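Local coordinates for protein galactose-binding lectin (Arachis hypogaea, PDB 6VAW) that binds D-galactose and galactoside ligands as a legume lectin, a homotetramer whose subunits each carry one calcium and one manganese ion, at residues Tyr167-Val176 with Thr187-Lys195; Phe69-Lys77 with Val151-Ala159. All blocks are in the same frame, centred on the assembly; numbering follows the deposited sequence.

Contact 1 of 2, residues Tyr167-Val176 with Thr187-Lys195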
ATOM      1  N   TYR A 167     -18.064  -4.048  -1.599  1.00 17.15           N
ATOM      2  CA  TYR A 167     -18.799  -5.182  -2.161  1.00 15.52           C
ATOM      3  C   TYR A 167     -18.326  -6.438  -1.444  1.00 20.10           C
ATOM      4  O   TYR A 167     -17.137  -6.770  -1.490  1.00 17.84           O
ATOM      5  CB  TYR A 167     -18.678  -5.301  -3.685  1.00 17.55           C
ATOM      6  CG  TYR A 167     -19.501  -6.444  -4.238  1.00 18.57           C
ATOM      7  CD1 TYR A 167     -20.895  -6.375  -4.267  1.00 20.59           C
ATOM      8  CD2 TYR A 167     -18.902  -7.644  -4.611  1.00 19.32           C
ATOM      9  CE1 TYR A 167     -21.665  -7.451  -4.711  1.00 21.10           C
ATOM     10  CE2 TYR A 167     -19.659  -8.723  -5.061  1.00 18.30           C
ATOM     11  CZ  TYR A 167     -21.043  -8.620  -5.120  1.00 23.95           C
ATOM     12  OH  TYR A 167     -21.806  -9.660  -5.600  1.00 25.43           O
ATOM     13  N   ASP A 168     -19.224  -7.068  -0.689  1.00 20.55           N
ATOM     14  CA  ASP A 168     -18.923  -8.303   0.037  1.00 19.80           C
ATOM     15  C   ASP A 168     -19.383  -9.498  -0.821  1.00 22.86           C
ATOM     16  O   ASP A 168     -20.583  -9.736  -0.933  1.00 22.97           O
ATOM     17  CB  ASP A 168     -19.617  -8.325   1.406  1.00 20.59           C
ATOM     18  CG  ASP A 168     -19.378  -9.647   2.117  1.00 23.71           C
ATOM     19  OD1 ASP A 168     -18.210  -9.943   2.458  1.00 24.52           O
ATOM     20  OD2 ASP A 168     -20.325 -10.403   2.272  1.00 22.89           O
ATOM     21  N   SER A 169     -18.454 -10.242  -1.411  1.00 22.63           N
ATOM     22  CA  SER A 169     -18.817 -11.335  -2.331  1.00 22.79           C
ATOM     23  C   SER A 169     -19.692 -12.442  -1.704  1.00 28.25           C
ATOM     24  O   SER A 169     -20.645 -12.847  -2.367  1.00 29.55           O
ATOM     25  CB  SER A 169     -17.581 -11.956  -2.978  1.00 27.01           C
ATOM     26  OG  SER A 169     -16.737 -12.595  -2.038  1.00 35.40           O
ATOM     27  N   SER A 170     -19.429 -12.872  -0.437  1.00 25.70           N
ATOM     28  CA  SER A 170     -20.196 -13.943   0.240  1.00 26.04           C
ATOM     29  C   SER A 170     -21.716 -13.629   0.350  1.00 27.71           C
ATOM     30  O   SER A 170     -22.549 -14.494   0.032  1.00 27.29           O
ATOM     31  CB  SER A 170     -19.623 -14.224   1.627  1.00 30.87           C
ATOM     32  OG  SER A 170     -20.317 -15.278   2.271  1.00 42.05           O
ATOM     33  N   THR A 171     -22.072 -12.412   0.753  1.00 21.72           N
ATOM     34  CA  THR A 171     -23.484 -11.986   0.891  1.00 20.65           C
ATOM     35  C   THR A 171     -24.003 -11.298  -0.378  1.00 22.94           C
ATOM     36  O   THR A 171     -25.203 -11.012  -0.469  1.00 21.70           O
ATOM     37  CB  THR A 171     -23.691 -11.030   2.078  1.00 24.68           C
ATOM     38  OG1 THR A 171     -22.912  -9.863   1.846  1.00 22.66           O
ATOM     39  CG2 THR A 171     -23.388 -11.665   3.402  1.00 22.52           C
ATOM     40  N   LYS A 172     -23.093 -11.004  -1.332  1.00 21.37           N
ATOM     41  CA  LYS A 172     -23.380 -10.316  -2.607  1.00 20.74           C
ATOM     42  C   LYS A 172     -23.925  -8.881  -2.313  1.00 21.38           C
ATOM     43  O   LYS A 172     -24.674  -8.320  -3.108  1.00 21.40           O
ATOM     44  CB  LYS A 172     -24.360 -11.134  -3.487  1.00 21.42           C
ATOM     45  CG  LYS A 172     -23.808 -12.518  -3.845  1.00 33.15           C
ATOM     46  CD  LYS A 172     -24.834 -13.425  -4.523  1.00 51.15           C
ATOM     47  CE  LYS A 172     -24.235 -14.766  -4.913  1.00 70.48           C
ATOM     48  NZ  LYS A 172     -23.939 -15.629  -3.734  1.00 83.78           N
ATOM     49  N   THR A 173     -23.536  -8.302  -1.175  1.00 17.95           N
ATOM     50  CA  THR A 173     -24.027  -6.977  -0.782  1.00 18.21           C
ATOM     51  C   THR A 173     -23.109  -5.879  -1.264  1.00 20.57           C
ATOM     52  O   THR A 173     -21.909  -5.927  -1.015  1.00 20.28           O
ATOM     53  CB  THR A 173     -24.209  -6.889   0.761  1.00 26.78           C
ATOM     54  OG1 THR A 173     -25.122  -7.910   1.181  1.00 29.74           O
ATOM     55  CG2 THR A 173     -24.731  -5.518   1.210  1.00 24.21           C
ATOM     56  N   LEU A 174     -23.695  -4.889  -1.950  1.00 17.97           N
ATOM     57  CA  LEU A 174     -23.020  -3.662  -2.364  1.00 18.80           C
ATOM     58  C   LEU A 174     -23.480  -2.559  -1.384  1.00 24.32           C
ATOM     59  O   LEU A 174     -24.668  -2.226  -1.352  1.00 24.40           O
ATOM     60  CB  LEU A 174     -23.401  -3.332  -3.811  1.00 18.38           C
ATOM     61  CG  LEU A 174     -22.775  -2.100  -4.408  1.00 19.88           C
ATOM     62  CD1 LEU A 174     -21.352  -2.329  -4.744  1.00 19.87           C
ATOM     63  CD2 LEU A 174     -23.474  -1.694  -5.739  1.00 21.00           C
ATOM     64  N   SER A 175     -22.582  -2.095  -0.529  1.00 21.23           N
ATOM     65  CA  SER A 175     -22.879  -1.064   0.469  1.00 20.70           C
ATOM     66  C   SER A 175     -22.182   0.230   0.075  1.00 23.41           C
ATOM     67  O   SER A 175     -21.020   0.197  -0.309  1.00 23.01           O
ATOM     68  CB  SER A 175     -22.473  -1.520   1.865  1.00 24.23           C
ATOM     69  OG  SER A 175     -23.020  -0.602   2.791  1.00 32.49           O
ATOM     70  N   VAL A 176     -22.893   1.349   0.185  1.00 19.63           N
ATOM     71  CA  VAL A 176     -22.437   2.689  -0.228  1.00 19.82           C
ATOM     72  C   VAL A 176     -22.623   3.687   0.919  1.00 24.42           C
ATOM     73  O   VAL A 176     -23.719   3.771   1.486  1.00 23.39           O
ATOM     74  CB  VAL A 176     -23.211   3.167  -1.494  1.00 24.01           C
ATOM     75  CG1 VAL A 176     -22.715   4.532  -1.980  1.00 22.66           C
ATOM     76  CG2 VAL A 176     -23.161   2.140  -2.616  1.00 23.45           C
ATOM     77  N   THR A 187     -26.498   6.564   3.323  1.00 21.81           N
ATOM     78  CA  THR A 187     -26.098   5.204   2.964  1.00 21.16           C
ATOM     79  C   THR A 187     -27.171   4.504   2.158  1.00 22.86           C
ATOM     80  O   THR A 187     -28.357   4.804   2.294  1.00 22.88           O
ATOM     81  CB  THR A 187     -25.740   4.329   4.205  1.00 28.38           C
ATOM     82  OG1 THR A 187     -26.919   4.068   4.972  1.00 30.10           O
ATOM     83  CG2 THR A 187     -24.632   4.920   5.083  1.00 25.47           C
ATOM     84  N   ILE A 188     -26.753   3.504   1.387  1.00 19.53           N
ATOM     85  CA  ILE A 188     -27.667   2.663   0.609  1.00 19.78           C
ATOM     86  C   ILE A 188     -26.949   1.350   0.383  1.00 23.40           C
ATOM     87  O   ILE A 188     -25.745   1.351   0.180  1.00 22.41           O
ATOM     88  CB  ILE A 188     -28.149   3.336  -0.718  1.00 23.34           C
ATOM     89  CG1 ILE A 188     -29.317   2.539  -1.344  1.00 23.94           C
ATOM     90  CG2 ILE A 188     -26.982   3.610  -1.738  1.00 21.40           C
ATOM     91  CD1 ILE A 188     -29.950   3.176  -2.570  1.00 26.83           C
ATOM     92  N   ALA A 189     -27.678   0.238   0.474  1.00 22.07           N
ATOM     93  CA  ALA A 189     -27.107  -1.093   0.275  1.00 22.80           C
ATOM     94  C   ALA A 189     -28.107  -1.977  -0.445  1.00 26.66           C
ATOM     95  O   ALA A 189     -29.316  -1.834  -0.273  1.00 27.78           O
ATOM     96  CB  ALA A 189     -26.682  -1.717   1.598  1.00 23.02           C
ATOM     97  N   GLN A 190     -27.600  -2.860  -1.277  1.00 20.86           N
ATOM     98  CA  GLN A 190     -28.467  -3.748  -2.066  1.00 19.83           C
ATOM     99  C   GLN A 190     -27.724  -5.023  -2.383  1.00 20.07           C
ATOM    100  O   GLN A 190     -26.560  -4.962  -2.770  1.00 19.50           O
ATOM    101  CB  GLN A 190     -28.903  -3.038  -3.383  1.00 21.89           C
ATOM    102  CG  GLN A 190     -29.653  -3.918  -4.418  1.00 26.60           C
ATOM    103  CD  GLN A 190     -30.991  -4.350  -3.852  1.00 31.76           C
ATOM    104  OE1 GLN A 190     -31.768  -3.528  -3.394  1.00 23.74           O
ATOM    105  NE2 GLN A 190     -31.289  -5.643  -3.876  1.00 31.05           N
ATOM    106  N   VAL A 191     -28.418  -6.164  -2.308  1.00 17.81           N
ATOM    107  CA  VAL A 191     -27.818  -7.437  -2.730  1.00 19.41           C
ATOM    108  C   VAL A 191     -27.846  -7.456  -4.268  1.00 23.20           C
ATOM    109  O   VAL A 191     -28.925  -7.326  -4.850  1.00 22.19           O
ATOM    110  CB  VAL A 191     -28.533  -8.662  -2.105  1.00 24.16           C
ATOM    111  CG1 VAL A 191     -28.114  -9.963  -2.794  1.00 24.99           C
ATOM    112  CG2 VAL A 191     -28.285  -8.725  -0.592  1.00 23.85           C
ATOM    113  N   VAL A 192     -26.662  -7.542  -4.899  1.00 20.46           N
ATOM    114  CA  VAL A 192     -26.448  -7.602  -6.346  1.00 21.68           C
ATOM    115  C   VAL A 192     -25.491  -8.768  -6.617  1.00 23.51           C
ATOM    116  O   VAL A 192     -24.360  -8.749  -6.122  1.00 21.84           O
ATOM    117  CB  VAL A 192     -25.898  -6.287  -6.983  1.00 27.43           C
ATOM    118  CG1 VAL A 192     -25.857  -6.410  -8.517  1.00 27.54           C
ATOM    119  CG2 VAL A 192     -26.705  -5.059  -6.560  1.00 28.25           C
ATOM    120  N   ASP A 193     -25.936  -9.756  -7.388  1.00 19.53           N
ATOM    121  CA  ASP A 193     -25.097 -10.905  -7.739  1.00 19.89           C
ATOM    122  C   ASP A 193     -24.294 -10.576  -8.997  1.00 24.83           C
ATOM    123  O   ASP A 193     -24.760 -10.827 -10.123  1.00 25.53           O
ATOM    124  CB  ASP A 193     -25.929 -12.188  -7.927  1.00 22.48           C
ATOM    125  CG  ASP A 193     -25.105 -13.451  -8.164  1.00 30.55           C
ATOM    126  OD1 ASP A 193     -23.853 -13.345  -8.286  1.00 30.93           O
ATOM    127  OD2 ASP A 193     -25.699 -14.552  -8.147  1.00 36.99           O
ATOM    128  N   LEU A 194     -23.072 -10.057  -8.798  1.00 20.33           N
ATOM    129  CA  LEU A 194     -22.190  -9.634  -9.884  1.00 21.73           C
ATOM    130  C   LEU A 194     -21.855 -10.811 -10.849  1.00 27.55           C
ATOM    131  O   LEU A 194     -21.816 -10.600 -12.054  1.00 25.65           O
ATOM    132  CB  LEU A 194     -20.902  -8.984  -9.328  1.00 21.94           C
ATOM    133  CG  LEU A 194     -21.064  -7.618  -8.624  1.00 26.56           C
ATOM    134  CD1 LEU A 194     -19.706  -6.969  -8.422  1.00 27.65           C
ATOM    135  CD2 LEU A 194     -21.935  -6.665  -9.421  1.00 27.35           C
ATOM    136  N   LYS A 195     -21.729 -12.035 -10.327  1.00 26.87           N
ATOM    137  CA  LYS A 195     -21.483 -13.257 -11.115  1.00 28.94           C
ATOM    138  C   LYS A 195     -22.648 -13.566 -12.085  1.00 32.96           C
ATOM    139  O   LYS A 195     -22.421 -14.116 -13.159  1.00 31.15           O
ATOM    140  CB  LYS A 195     -21.277 -14.436 -10.157  1.00 32.92           C
ATOM    141  CG  LYS A 195     -20.735 -15.710 -10.779  1.00 42.60           C
ATOM    142  CD  LYS A 195     -20.728 -16.796  -9.731  1.00 53.67           C
ATOM    143  CE  LYS A 195     -19.938 -17.998 -10.137  1.00 66.72           C
ATOM    144  NZ  LYS A 195     -20.204 -19.131  -9.214  1.00 78.82           N
TER

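Contact 2 of 2, residues Phe69-Lys77 with Val151-Ala159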
ATOM      1  N   PHE A  69     -13.884   7.290  -3.635  1.00 19.62           N
ATOM      2  CA  PHE A  69     -13.675   8.341  -4.632  1.00 18.25           C
ATOM      3  C   PHE A  69     -14.305   9.619  -4.140  1.00 23.70           C
ATOM      4  O   PHE A  69     -15.100   9.604  -3.193  1.00 22.95           O
ATOM      5  CB  PHE A  69     -14.221   7.936  -6.043  1.00 18.68           C
ATOM      6  CG  PHE A  69     -15.663   7.467  -6.081  1.00 21.12           C
ATOM      7  CD1 PHE A  69     -16.702   8.378  -6.220  1.00 22.37           C
ATOM      8  CD2 PHE A  69     -15.977   6.115  -5.954  1.00 21.56           C
ATOM      9  CE1 PHE A  69     -18.025   7.946  -6.284  1.00 23.37           C
ATOM     10  CE2 PHE A  69     -17.305   5.685  -5.978  1.00 24.23           C
ATOM     11  CZ  PHE A  69     -18.321   6.603  -6.165  1.00 21.56           C
ATOM     12  N   SER A  70     -13.891  10.742  -4.749  1.00 22.09           N
ATOM     13  CA  SER A  70     -14.445  12.042  -4.462  1.00 22.13           C
ATOM     14  C   SER A  70     -14.802  12.748  -5.754  1.00 23.99           C
ATOM     15  O   SER A  70     -14.092  12.638  -6.763  1.00 22.51           O
ATOM     16  CB  SER A  70     -13.512  12.892  -3.615  1.00 25.02           C
ATOM     17  OG  SER A  70     -12.270  13.128  -4.244  1.00 30.26           O
ATOM     18  N   PHE A  71     -15.930  13.430  -5.732  1.00 23.10           N
ATOM     19  CA  PHE A  71     -16.400  14.159  -6.893  1.00 23.61           C
ATOM     20  C   PHE A  71     -16.966  15.499  -6.481  1.00 27.21           C
ATOM     21  O   PHE A  71     -17.156  15.765  -5.283  1.00 24.43           O
ATOM     22  CB  PHE A  71     -17.454  13.333  -7.681  1.00 25.24           C
ATOM     23  CG  PHE A  71     -18.780  13.092  -6.988  1.00 26.08           C
ATOM     24  CD1 PHE A  71     -19.760  14.086  -6.953  1.00 27.03           C
ATOM     25  CD2 PHE A  71     -19.078  11.848  -6.433  1.00 27.19           C
ATOM     26  CE1 PHE A  71     -20.979  13.869  -6.311  1.00 27.11           C
ATOM     27  CE2 PHE A  71     -20.309  11.622  -5.803  1.00 29.10           C
ATOM     28  CZ  PHE A  71     -21.252  12.629  -5.746  1.00 26.38           C
ATOM     29  N   GLU A  72     -17.290  16.313  -7.497  1.00 24.65           N
ATOM     30  CA  GLU A  72     -17.908  17.607  -7.314  1.00 23.53           C
ATOM     31  C   GLU A  72     -18.816  17.903  -8.493  1.00 25.96           C
ATOM     32  O   GLU A  72     -18.436  17.686  -9.645  1.00 24.14           O
ATOM     33  CB  GLU A  72     -16.814  18.681  -7.161  1.00 25.07           C
ATOM     34  CG  GLU A  72     -17.325  20.076  -6.831  1.00 37.72           C
ATOM     35  CD  GLU A  72     -16.321  21.190  -7.079  1.00 56.67           C
ATOM     36  OE1 GLU A  72     -15.146  21.046  -6.665  1.00 51.53           O
ATOM     37  OE2 GLU A  72     -16.715  22.215  -7.683  1.00 44.93           O
ATOM     38  N   MET A  73     -20.035  18.361  -8.192  1.00 22.17           N
ATOM     39  CA  MET A  73     -20.938  18.851  -9.224  1.00 23.47           C
ATOM     40  C   MET A  73     -21.174  20.328  -8.943  1.00 27.71           C
ATOM     41  O   MET A  73     -21.397  20.707  -7.787  1.00 25.91           O
ATOM     42  CB  MET A  73     -22.225  18.038  -9.296  1.00 25.12           C
ATOM     43  CG  MET A  73     -22.014  16.701  -9.984  1.00 27.29           C
ATOM     44  SD  MET A  73     -23.507  15.718 -10.114  1.00 29.85           S
ATOM     45  CE  MET A  73     -23.651  15.049  -8.434  1.00 28.19           C
ATOM     46  N   LYS A  74     -21.044  21.159  -9.973  1.00 27.15           N
ATOM     47  CA  LYS A  74     -21.205  22.602  -9.833  1.00 27.16           C
ATOM     48  C   LYS A  74     -22.129  23.163 -10.913  1.00 31.37           C
ATOM     49  O   LYS A  74     -21.987  22.831 -12.096  1.00 30.97           O
ATOM     50  CB  LYS A  74     -19.844  23.294  -9.871  1.00 27.68           C
ATOM     51  CG  LYS A  74     -19.884  24.733  -9.379  1.00 43.08           C
ATOM     52  CD  LYS A  74     -18.569  25.137  -8.762  1.00 59.83           C
ATOM     53  CE  LYS A  74     -18.152  26.552  -9.088  1.00 79.56           C
ATOM     54  NZ  LYS A  74     -19.028  27.622  -8.514  1.00 92.27           N
ATOM     55  N   ASP A  75     -23.086  24.001 -10.486  1.00 29.02           N
ATOM     56  CA  ASP A  75     -24.041  24.665 -11.369  1.00 29.61           C
ATOM     57  C   ASP A  75     -23.339  25.627 -12.299  1.00 34.64           C
ATOM     58  O   ASP A  75     -22.303  26.200 -11.949  1.00 34.44           O
ATOM     59  CB  ASP A  75     -25.063  25.493 -10.568  1.00 31.71           C
ATOM     60  CG  ASP A  75     -25.931  24.765  -9.576  1.00 44.42           C
ATOM     61  OD1 ASP A  75     -25.751  23.534  -9.413  1.00 45.86           O
ATOM     62  OD2 ASP A  75     -26.772  25.427  -8.936  1.00 49.10           O
ATOM     63  N   ILE A  76     -23.925  25.818 -13.467  1.00 31.36           N
ATOM     64  CA  ILE A  76     -23.460  26.807 -14.428  1.00 31.25           C
ATOM     65  C   ILE A  76     -24.651  27.707 -14.708  1.00 35.19           C
ATOM     66  O   ILE A  76     -25.795  27.286 -14.540  1.00 35.59           O
ATOM     67  CB  ILE A  76     -22.826  26.200 -15.704  1.00 33.95           C
ATOM     68  CG1 ILE A  76     -23.869  25.475 -16.587  1.00 32.90           C
ATOM     69  CG2 ILE A  76     -21.629  25.305 -15.347  1.00 34.69           C
ATOM     70  CD1 ILE A  76     -23.318  24.917 -17.848  1.00 34.43           C
ATOM     71  N   LYS A  77     -24.388  28.949 -15.086  1.00 33.29           N
ATOM     72  CA  LYS A  77     -25.425  29.943 -15.384  1.00 33.80           C
ATOM     73  C   LYS A  77     -26.399  29.457 -16.478  1.00 38.05           C
ATOM     74  O   LYS A  77     -25.957  28.849 -17.449  1.00 38.79           O
ATOM     75  CB  LYS A  77     -24.733  31.241 -15.839  1.00 36.04           C
ATOM     76  CG  LYS A  77     -25.597  32.475 -15.749  1.00 58.30           C
ATOM     77  CD  LYS A  77     -25.107  33.568 -16.715  1.00 73.24           C
ATOM     78  CE  LYS A  77     -25.725  34.925 -16.474  1.00 85.06           C
ATOM     79  NZ  LYS A  77     -26.961  34.901 -15.639  1.00 92.55           N
ATOM     80  N   VAL A 151     -32.217   6.319  -2.477  1.00 21.28           N
ATOM     81  CA  VAL A 151     -32.261   6.986  -1.175  1.00 21.72           C
ATOM     82  C   VAL A 151     -32.235   8.502  -1.452  1.00 26.33           C
ATOM     83  O   VAL A 151     -31.424   8.946  -2.293  1.00 22.64           O
ATOM     84  CB  VAL A 151     -31.131   6.529  -0.202  1.00 24.04           C
ATOM     85  CG1 VAL A 151     -29.736   6.831  -0.749  1.00 23.57           C
ATOM     86  CG2 VAL A 151     -31.304   7.129   1.192  1.00 24.00           C
ATOM     87  N   PRO A 152     -33.059   9.321  -0.753  1.00 25.81           N
ATOM     88  CA  PRO A 152     -32.991  10.779  -0.990  1.00 26.26           C
ATOM     89  C   PRO A 152     -31.616  11.328  -0.577  1.00 30.53           C
ATOM     90  O   PRO A 152     -30.978  10.844   0.360  1.00 28.48           O
ATOM     91  CB  PRO A 152     -34.123  11.338  -0.125  1.00 28.12           C
ATOM     92  CG  PRO A 152     -35.044  10.162   0.125  1.00 32.23           C
ATOM     93  CD  PRO A 152     -34.103   8.992   0.242  1.00 27.34           C
ATOM     94  N   TRP A 153     -31.137  12.287  -1.349  1.00 28.15           N
ATOM     95  CA  TRP A 153     -29.841  12.909  -1.167  1.00 29.06           C
ATOM     96  C   TRP A 153     -29.957  14.364  -1.642  1.00 34.60           C
ATOM     97  O   TRP A 153     -31.007  14.760  -2.154  1.00 35.73           O
ATOM     98  CB  TRP A 153     -28.791  12.070  -1.941  1.00 28.69           C
ATOM     99  CG  TRP A 153     -27.389  12.607  -1.987  1.00 30.10           C
ATOM    100  CD1 TRP A 153     -26.516  12.722  -0.945  1.00 33.14           C
ATOM    101  CD2 TRP A 153     -26.675  13.023  -3.159  1.00 29.74           C
ATOM    102  NE1 TRP A 153     -25.310  13.210  -1.391  1.00 32.67           N
ATOM    103  CE2 TRP A 153     -25.383  13.414  -2.747  1.00 33.61           C
ATOM    104  CE3 TRP A 153     -27.002  13.096  -4.524  1.00 30.97           C
ATOM    105  CZ2 TRP A 153     -24.412  13.871  -3.652  1.00 32.49           C
ATOM    106  CZ3 TRP A 153     -26.046  13.567  -5.417  1.00 32.62           C
ATOM    107  CH2 TRP A 153     -24.767  13.942  -4.979  1.00 33.15           C
ATOM    108  N   ASN A 154     -28.949  15.177  -1.381  1.00 32.14           N
ATOM    109  CA  ASN A 154     -28.968  16.569  -1.831  1.00 32.51           C
ATOM    110  C   ASN A 154     -27.644  16.894  -2.506  1.00 33.20           C
ATOM    111  O   ASN A 154     -26.598  16.770  -1.866  1.00 31.94           O
ATOM    112  CB  ASN A 154     -29.251  17.523  -0.656  1.00 37.36           C
ATOM    113  CG  ASN A 154     -29.311  18.994  -1.021  1.00 68.68           C
ATOM    114  OD1 ASN A 154     -29.729  19.386  -2.122  1.00 59.03           O
ATOM    115  ND2 ASN A 154     -28.914  19.848  -0.084  1.00 65.47           N
ATOM    116  N   SER A 155     -27.683  17.286  -3.802  1.00 29.33           N
ATOM    117  CA  SER A 155     -26.453  17.650  -4.506  1.00 29.20           C
ATOM    118  C   SER A 155     -26.204  19.150  -4.313  1.00 34.84           C
ATOM    119  O   SER A 155     -26.962  19.981  -4.814  1.00 32.87           O
ATOM    120  CB  SER A 155     -26.515  17.269  -5.984  1.00 31.07           C
ATOM    121  OG  SER A 155     -25.294  17.538  -6.663  1.00 31.96           O
ATOM    122  N   VAL A 156     -25.171  19.478  -3.531  1.00 33.27           N
ATOM    123  CA  VAL A 156     -24.786  20.855  -3.206  1.00 32.73           C
ATOM    124  C   VAL A 156     -23.749  21.341  -4.239  1.00 33.90           C
ATOM    125  O   VAL A 156     -22.691  20.735  -4.406  1.00 32.50           O
ATOM    126  CB  VAL A 156     -24.280  20.980  -1.736  1.00 37.24           C
ATOM    127  CG1 VAL A 156     -23.822  22.408  -1.419  1.00 37.23           C
ATOM    128  CG2 VAL A 156     -25.355  20.524  -0.744  1.00 37.30           C
ATOM    129  N   SER A 157     -24.072  22.434  -4.935  1.00 30.86           N
ATOM    130  CA  SER A 157     -23.200  23.011  -5.972  1.00 29.20           C
ATOM    131  C   SER A 157     -21.868  23.482  -5.392  1.00 31.78           C
ATOM    132  O   SER A 157     -21.848  24.230  -4.414  1.00 32.68           O
ATOM    133  CB  SER A 157     -23.904  24.165  -6.677  1.00 31.30           C
ATOM    134  OG  SER A 157     -23.109  24.669  -7.739  1.00 33.03           O
ATOM    135  N   GLY A 158     -20.770  22.999  -5.981  1.00 27.75           N
ATOM    136  CA  GLY A 158     -19.413  23.309  -5.546  1.00 27.82           C
ATOM    137  C   GLY A 158     -18.890  22.497  -4.367  1.00 33.04           C
ATOM    138  O   GLY A 158     -17.760  22.720  -3.926  1.00 33.96           O
ATOM    139  N   ALA A 159     -19.706  21.576  -3.821  1.00 29.09           N
ATOM    140  CA  ALA A 159     -19.309  20.786  -2.670  1.00 28.70           C
ATOM    141  C   ALA A 159     -18.551  19.521  -3.072  1.00 31.61           C
ATOM    142  O   ALA A 159     -18.957  18.828  -4.008  1.00 29.19           O
ATOM    143  CB  ALA A 159     -20.528  20.408  -1.839  1.00 28.70           C
TER
HETATM  144  O   HOH W   1     -21.169  18.721  -5.499  1.00 24.56           O

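Contact 1 of 2, residues Tyr167-Val176 with Thr187-Lys195
The ring of Y167 rests against L194, whose methyl CD1 sits over the centre of one face, 3.8 Å from the centroid, a CH-pi contact in which leucine supplies a branched end to cover a flat ring. With CG anti to the backbone N (chi1 -177°), the tyrosine carries its hydroxyl to V192, donating from OH to O over 2.8 Å in the carbonyl plane. K172 O takes the N-H of V192 at 2.8 Å. The K172 side chain runs alongside D193, CD and CE against the carboxylate; K172 NZ is 4.9 Å from D193 OD2, so the opposite charges probably attract without touching.

From there the strands 173-176 and 187-191 pair antiparallel at 172°, the hairpin part of a legume-lectin back sheet. L174 and Q190 exchange two backbone bonds, as do V176 and I188. The beta-branched pair V176 and I188 lie side by side, CB to CG2 3.8 Å, on the face that packs onto V120 and V138 of the other sheet of the sandwich. On the other face small S175 and A189 suit a surface where the second subunit packs closely, and T187 OG1 bonds D168 of that subunit. Before the hairpin, D168 OD2 grips both T171 OG1, at 2.7 Å through its anti lone pair, and T171 N in an Asx motif, while K172 and T173 face D168 in a G1 bulge.

Contact 2 of 2, residues Phe69-Lys77 with Val151-Ala159
M73 O receives the N-H of G158 at 3.0 Å, joining the end of strand 69-74 to a loop that has left strand 151-152 and is about to enter the next strand. The loop closes with a type II turn from V156 to A159, where A159 N bonds V156 O. G158 takes the turn's third position with phi 82°, a value glycine adopts easily, and its bare CA lies against the K74 methylenes and E72 OE2. Two residues beyond M73, D75 N donates to S157 OG, the hydroxyl of the residue before G158, over 2.8 Å and nearly straight, 173° at the hydrogen. Serine fits because its short hydroxyl, with OG anti to the backbone N, can stand in for a backbone acceptor.

One water sits between M73 and the turn: it accepts from M73 N at 2.9 Å and lies close to V156 O and A159 O, bridging strand and turn. In the legume-lectin jelly roll, this loop carries the chain from the metal-bearing sheet of strand 149-152 back to the sheet holding strand 64-74.

W153 is the side chain with which this loop meets the strand's F71 and M73. Its six-membered ring meets the edge of the F71 ring, CH2 to CZ 3.8 Å, while M73 CE reaches the indole edge in plane, also 3.8 Å from CH2. A flexible methionine, bent at chi3 (-78°), can turn its methyl into the corner between W153 and S155, where CE lies 3.5 Å from OG. The indole NE1 is satisfied by N180, and S155 N by D136. W153 also lies close to H137, a manganese ligand, its side chain about 5 Å away.

How the contacts relate
Along the chain contact 2 comes first, its second segment, 151-159, running into strand 159-168, whose last residues begin contact 1. Their centres are about 25 Å apart, yet both reach the same antiparallel sheet, in which strands 64-74 and 159-168 are neighbours and the hairpin of contact 1 extends the order outward. They also touch directly, V151 CG1 lying 3.8 Å from I188 CB, where strand 149-152 of the other sheet meets the hairpin. The two contacts thus differ in role: contact 2 links the two sheets near the metal site, its W153 side chain about 10 Å from the manganese, whereas contact 1 builds the outer part of one sheet and presents a face to a second subunit.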